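Side-chain contacts in acetyltransferase of GNAT family (Staphylococcus aureus subsp. aureus Mu50, PDB 3D8P), which probably transfers an acetyl group from acetyl-coenzyme A to a substrate, as other members of the GNAT acetyltransferase family do: residues Leu100-Val103 against Ile104-Cys107; Lys122-Ser125 against Ala126-Tyr130. One frame throughout, in Å; residues are numbered along the deposited sequence.

Interaction 1 of 2, residues Leu100-Val103 against Ile104-Cys107; sequences LDKV and IMTC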
loop_
_atom_site.group_PDB
_atom_site.type_symbol
_atom_site.label_atom_id
_atom_site.label_comp_id
_atom_site.label_asym_id
_atom_site.label_seq_id
_atom_site.Cartn_x
_atom_site.Cartn_y
_atom_site.Cartn_z
ATOM N N LEU A 100 -6.396 -5.368 -0.317
ATOM C CA LEU A 100 -6.232 -5.507 1.126
ATOM C C LEU A 100 -6.417 -6.938 1.609
ATOM O O LEU A 100 -5.617 -7.451 2.380
ATOM C CB LEU A 100 -7.213 -4.592 1.859
ATOM C CG LEU A 100 -7.070 -4.436 3.375
ATOM C CD1 LEU A 100 -5.640 -4.058 3.734
ATOM C CD2 LEU A 100 -8.106 -3.406 3.894
ATOM N N ASP A 101 -7.486 -7.573 1.155
ATOM C CA ASP A 101 -7.761 -8.979 1.461
ATOM C C ASP A 101 -6.582 -9.899 1.128
ATOM O O ASP A 101 -6.293 -10.847 1.877
ATOM C CB ASP A 101 -9.001 -9.449 0.674
ATOM C CG ASP A 101 -10.324 -8.907 1.248
ATOM O OD1 ASP A 101 -10.351 -8.416 2.403
ATOM O OD2 ASP A 101 -11.353 -9.006 0.538
ATOM N N LYS A 102 -5.917 -9.623 -0.002
ATOM C CA LYS A 102 -4.760 -10.397 -0.437
ATOM C C LYS A 102 -3.629 -10.238 0.546
ATOM O O LYS A 102 -2.950 -11.197 0.889
ATOM C CB LYS A 102 -4.305 -9.941 -1.821
ATOM C CG LYS A 102 -3.158 -10.748 -2.432
ATOM C CD LYS A 102 -3.516 -12.198 -2.609
ATOM C CE LYS A 102 -2.497 -12.911 -3.440
ATOM N NZ LYS A 102 -2.761 -14.365 -3.490
ATOM N N VAL A 103 -3.401 -8.996 0.956
ATOM C CA VAL A 103 -2.416 -8.677 1.992
ATOM C C VAL A 103 -2.805 -9.371 3.324
ATOM O O VAL A 103 -1.987 -10.066 3.905
ATOM C CB VAL A 103 -2.222 -7.112 2.156
ATOM C CG1 VAL A 103 -1.423 -6.753 3.405
ATOM C CG2 VAL A 103 -1.529 -6.516 0.921
ATOM N N ILE A 104 -4.047 -9.223 3.783
ATOM C CA ILE A 104 -4.448 -9.830 5.065
ATOM C C ILE A 104 -4.256 -11.351 5.051
ATOM O O ILE A 104 -3.693 -11.923 5.980
ATOM C CB ILE A 104 -5.870 -9.390 5.477
ATOM C CG1 ILE A 104 -5.805 -7.924 5.927
ATOM C CG2 ILE A 104 -6.433 -10.268 6.628
ATOM C CD1 ILE A 104 -7.109 -7.258 5.901
HETATM N N MSE A 105 -4.672 -12.000 3.972
HETATM C CA MSE A 105 -4.494 -13.449 3.834
HETATM C C MSE A 105 -3.014 -13.837 3.858
HETATM O O MSE A 105 -2.638 -14.815 4.493
HETATM C CB MSE A 105 -5.119 -13.909 2.525
HETATM C CG MSE A 105 -5.056 -15.380 2.277
HETATM SE SE MSE A 105 -4.809 -15.738 0.360
HETATM C CE MSE A 105 -2.964 -15.042 0.128
ATOM N N THR A 106 -2.175 -13.071 3.160
ATOM C CA THR A 106 -0.740 -13.361 3.104
ATOM C C THR A 106 -0.083 -13.117 4.463
ATOM O O THR A 106 0.824 -13.842 4.855
ATOM C CB THR A 106 -0.051 -12.547 1.972
ATOM O OG1 THR A 106 -0.803 -12.699 0.758
ATOM C CG2 THR A 106 1.426 -12.983 1.746
ATOM N N CYS A 107 -0.541 -12.101 5.184
ATOM C CA CYS A 107 -0.042 -11.823 6.521
ATOM C C CYS A 107 -0.362 -12.978 7.471
ATOM O O CYS A 107 0.455 -13.337 8.322
ATOM C CB CYS A 107 -0.684 -10.549 7.080
ATOM S SG CYS A 107 -0.092 -9.035 6.390
#
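Leu100 to Ile104, Asp101 to Met105, Lys102 to Thr106 and Val103 to Cys107 are joined by the i to i+4 backbone bonds of one continuous alpha helix, that of Ile104 N to Leu100 O measuring 2.8 Å. Lys102 O has a second donor: Thr106 OG1 reaches it at 2.6 Å, while Thr106 N comes to the same oxygen at 3.0 Å from the other face of its plane. The hydroxyl can turn back on the preceding turn because OG1 stands beside its own backbone N (chi1 -49°). Lys102 and selenomethionine Met105 run alongside each other, with Lys102 NZ 3.7 Å from Met105 CE. On the apolar side, Leu100 and Ile104 cross obliquely, CG of the leucine 3.8 Å from CD1 of the isoleucine. One turn on, Val103 CG1 lies 4.0 Å from Cys107 SG. Helix 95-109 is the crossover of the beta-alpha-beta unit between strands 78-86 and 114-119. Val103, Ile104 and Cys107 pack on Ile115, Val103 and Cys107 also on Leu71, and Lys102 makes a cation-pi contact with Trp56 of strand 54-59.

Interaction 2 of 2, residues Lys122-Ser125 against Ala126-Tyr130; sequences KFIS and AQYFY. With EDO (1,2-ethanediol), chain F.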
loop_
_atom_site.group_PDB
_atom_site.type_symbol
_atom_site.label_atom_id
_atom_site.label_comp_id
_atom_site.label_asym_id
_atom_site.label_seq_id
_atom_site.Cartn_x
_atom_site.Cartn_y
_atom_site.Cartn_z
ATOM N N LYS A 122 -4.642 14.585 2.631
ATOM C CA LYS A 122 -5.100 14.854 1.250
ATOM C C LYS A 122 -5.802 13.635 0.632
ATOM O O LYS A 122 -6.654 13.792 -0.241
ATOM C CB LYS A 122 -3.920 15.273 0.339
ATOM C CG LYS A 122 -3.307 16.651 0.623
ATOM N N PHE A 123 -5.441 12.428 1.077
ATOM C CA PHE A 123 -6.138 11.216 0.649
ATOM C C PHE A 123 -7.394 11.033 1.507
ATOM O O PHE A 123 -7.450 10.130 2.349
ATOM C CB PHE A 123 -5.228 9.972 0.720
ATOM C CG PHE A 123 -4.057 10.021 -0.225
ATOM C CD1 PHE A 123 -4.260 10.019 -1.604
ATOM C CD2 PHE A 123 -2.754 10.060 0.255
ATOM C CE1 PHE A 123 -3.181 10.068 -2.486
ATOM C CE2 PHE A 123 -1.672 10.093 -0.623
ATOM C CZ PHE A 123 -1.892 10.097 -1.992
ATOM N N ILE A 124 -8.396 11.877 1.243
ATOM C CA ILE A 124 -9.658 11.922 1.988
ATOM C C ILE A 124 -10.413 10.585 1.948
ATOM O O ILE A 124 -10.800 10.041 2.987
ATOM C CB ILE A 124 -10.579 13.060 1.429
ATOM C CG1 ILE A 124 -9.971 14.442 1.715
ATOM C CG2 ILE A 124 -11.975 12.974 2.013
ATOM C CD1 ILE A 124 -10.577 15.585 0.883
ATOM N N SER A 125 -10.626 10.069 0.741
ATOM C CA SER A 125 -11.336 8.815 0.558
ATOM C C SER A 125 -10.609 7.620 1.186
ATOM O O SER A 125 -11.236 6.740 1.749
ATOM C CB SER A 125 -11.564 8.578 -0.935
ATOM O OG SER A 125 -12.019 7.258 -1.174
ATOM N N ALA A 126 -9.287 7.584 1.066
ATOM C CA ALA A 126 -8.495 6.500 1.639
ATOM C C ALA A 126 -8.676 6.380 3.152
ATOM O O ALA A 126 -8.617 5.278 3.680
ATOM C CB ALA A 126 -7.017 6.668 1.302
ATOM N N GLN A 127 -8.900 7.499 3.843
ATOM C CA GLN A 127 -9.095 7.511 5.318
ATOM C C GLN A 127 -10.369 6.750 5.659
ATOM O O GLN A 127 -10.363 5.879 6.505
ATOM C CB GLN A 127 -9.255 8.943 5.894
ATOM C CG GLN A 127 -8.283 10.036 5.397
ATOM C CD GLN A 127 -6.846 9.790 5.787
ATOM O OE1 GLN A 127 -5.939 9.917 4.961
ATOM N NE2 GLN A 127 -6.628 9.426 7.034
ATOM N N TYR A 128 -11.464 7.110 4.996
ATOM C CA TYR A 128 -12.729 6.418 5.166
ATOM C C TYR A 128 -12.611 4.946 4.795
ATOM O O TYR A 128 -13.212 4.099 5.453
ATOM C CB TYR A 128 -13.805 7.056 4.310
ATOM C CG TYR A 128 -14.069 8.507 4.625
ATOM C CD1 TYR A 128 -14.318 8.931 5.932
ATOM C CD2 TYR A 128 -14.128 9.455 3.603
ATOM C CE1 TYR A 128 -14.592 10.270 6.217
ATOM C CE2 TYR A 128 -14.409 10.794 3.875
ATOM C CZ TYR A 128 -14.635 11.196 5.180
ATOM O OH TYR A 128 -14.910 12.527 5.434
ATOM N N PHE A 129 -11.847 4.644 3.742
ATOM C CA PHE A 129 -11.612 3.252 3.354
ATOM C C PHE A 129 -10.946 2.455 4.488
ATOM O O PHE A 129 -11.397 1.367 4.835
ATOM C CB PHE A 129 -10.739 3.155 2.087
ATOM C CG PHE A 129 -10.328 1.744 1.752
ATOM C CD1 PHE A 129 -11.194 0.896 1.073
ATOM C CD2 PHE A 129 -9.096 1.255 2.153
ATOM C CE1 PHE A 129 -10.831 -0.415 0.782
ATOM C CE2 PHE A 129 -8.720 -0.051 1.865
ATOM C CZ PHE A 129 -9.580 -0.890 1.182
ATOM N N TYR A 130 -9.877 2.996 5.060
ATOM C CA TYR A 130 -9.183 2.296 6.145
ATOM C C TYR A 130 -10.103 2.134 7.354
ATOM O O TYR A 130 -10.170 1.059 7.913
ATOM C CB TYR A 130 -7.887 3.007 6.539
ATOM C CG TYR A 130 -6.903 3.156 5.402
ATOM C CD1 TYR A 130 -6.475 2.051 4.689
ATOM C CD2 TYR A 130 -6.375 4.402 5.058
ATOM C CE1 TYR A 130 -5.569 2.166 3.660
ATOM C CE2 TYR A 130 -5.464 4.521 4.020
ATOM C CZ TYR A 130 -5.070 3.388 3.316
ATOM O OH TYR A 130 -4.159 3.468 2.275
HETATM C C1 EDO F . -2.518 6.457 -0.552
HETATM O O1 EDO F . -1.504 5.437 -0.517
HETATM C C2 EDO F . -3.602 6.180 0.473
HETATM O O2 EDO F . -3.087 6.330 1.809
#
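Phe123 and Ala126 meet through their beta carbons, CB to CB 3.8 Å, where the chain enters helix 124-132. Phe123 holds the N-cap position and is the centre of an inverse gamma turn. With CG set beside its own backbone N (chi1 -65°), its ring leads away from the helix and offers a face to a bound 1,2-ethanediol. C1 of the diol sits 3.6 Å above the plane of the Phe123 ring, over its centre. Ala126 adds its methyl group, CB lying 3.5 Å from the diol C2. Tyr130 comes to the same molecule edge-on: O2 of the diol is in the plane of the tyrosine ring and hydrogen-bonds to Tyr130 OH at 3.1 Å. The diol is thus met by an aromatic face, a methyl group and a phenol edge, and Thr119 OG1 and Met84 O supply further hydrogen bonds.

Elsewhere on the helix, the Ile124 and Tyr128 side chains extend in the same direction, flank to flank, the isoleucine CG2 3.8 Å from the tyrosine CE2. With CG1 beside the Ile124 backbone N (chi1 -67°), CG2 is left beside the carbonyl carbon and is the branch that meets the ring; the Tyr128 ring meets Ile124 O obliquely. In the backbone, Gln127 N makes two weak bonds, to Phe123 O at 3.4 Å and Ile124 O at 3.3 Å, and a regular one follows from Phe129 N to Ser125 O at 3.0 Å.

The mixture of ring face, methyl group and hydroxyl suits a small molecule with both carbon and oxygen surface. The diol probably comes from the crystallisation liquor, yet it lies by strands 78-86 and 114-119, the parallel pair between which GNAT enzymes receive acetyl-coenzyme A, consistent with a place in or near the active-site pocket.

Overall arrangement
From the N terminus, the chain lays down strands 54-59, 65-73 and 78-86 before reaching interaction 1 in helix 95-109. That helix carries the chain back, so strand 114-119 runs parallel to strand 78-86, and interaction 2 follows at the start of helix 124-132. The two are in series: neither nests in nor crosses the other, and each closes no more than a local turn. Their centres are about 19 Å apart, yet the helices touch, Leu100 CD2 packing 4.0 Å from Phe129 CE2. Strand 114-119 is a shared support, with Ile115 under interaction 1 and Leu117 and Thr119 beside interaction 2, which also reaches strand 78-86 through Met84.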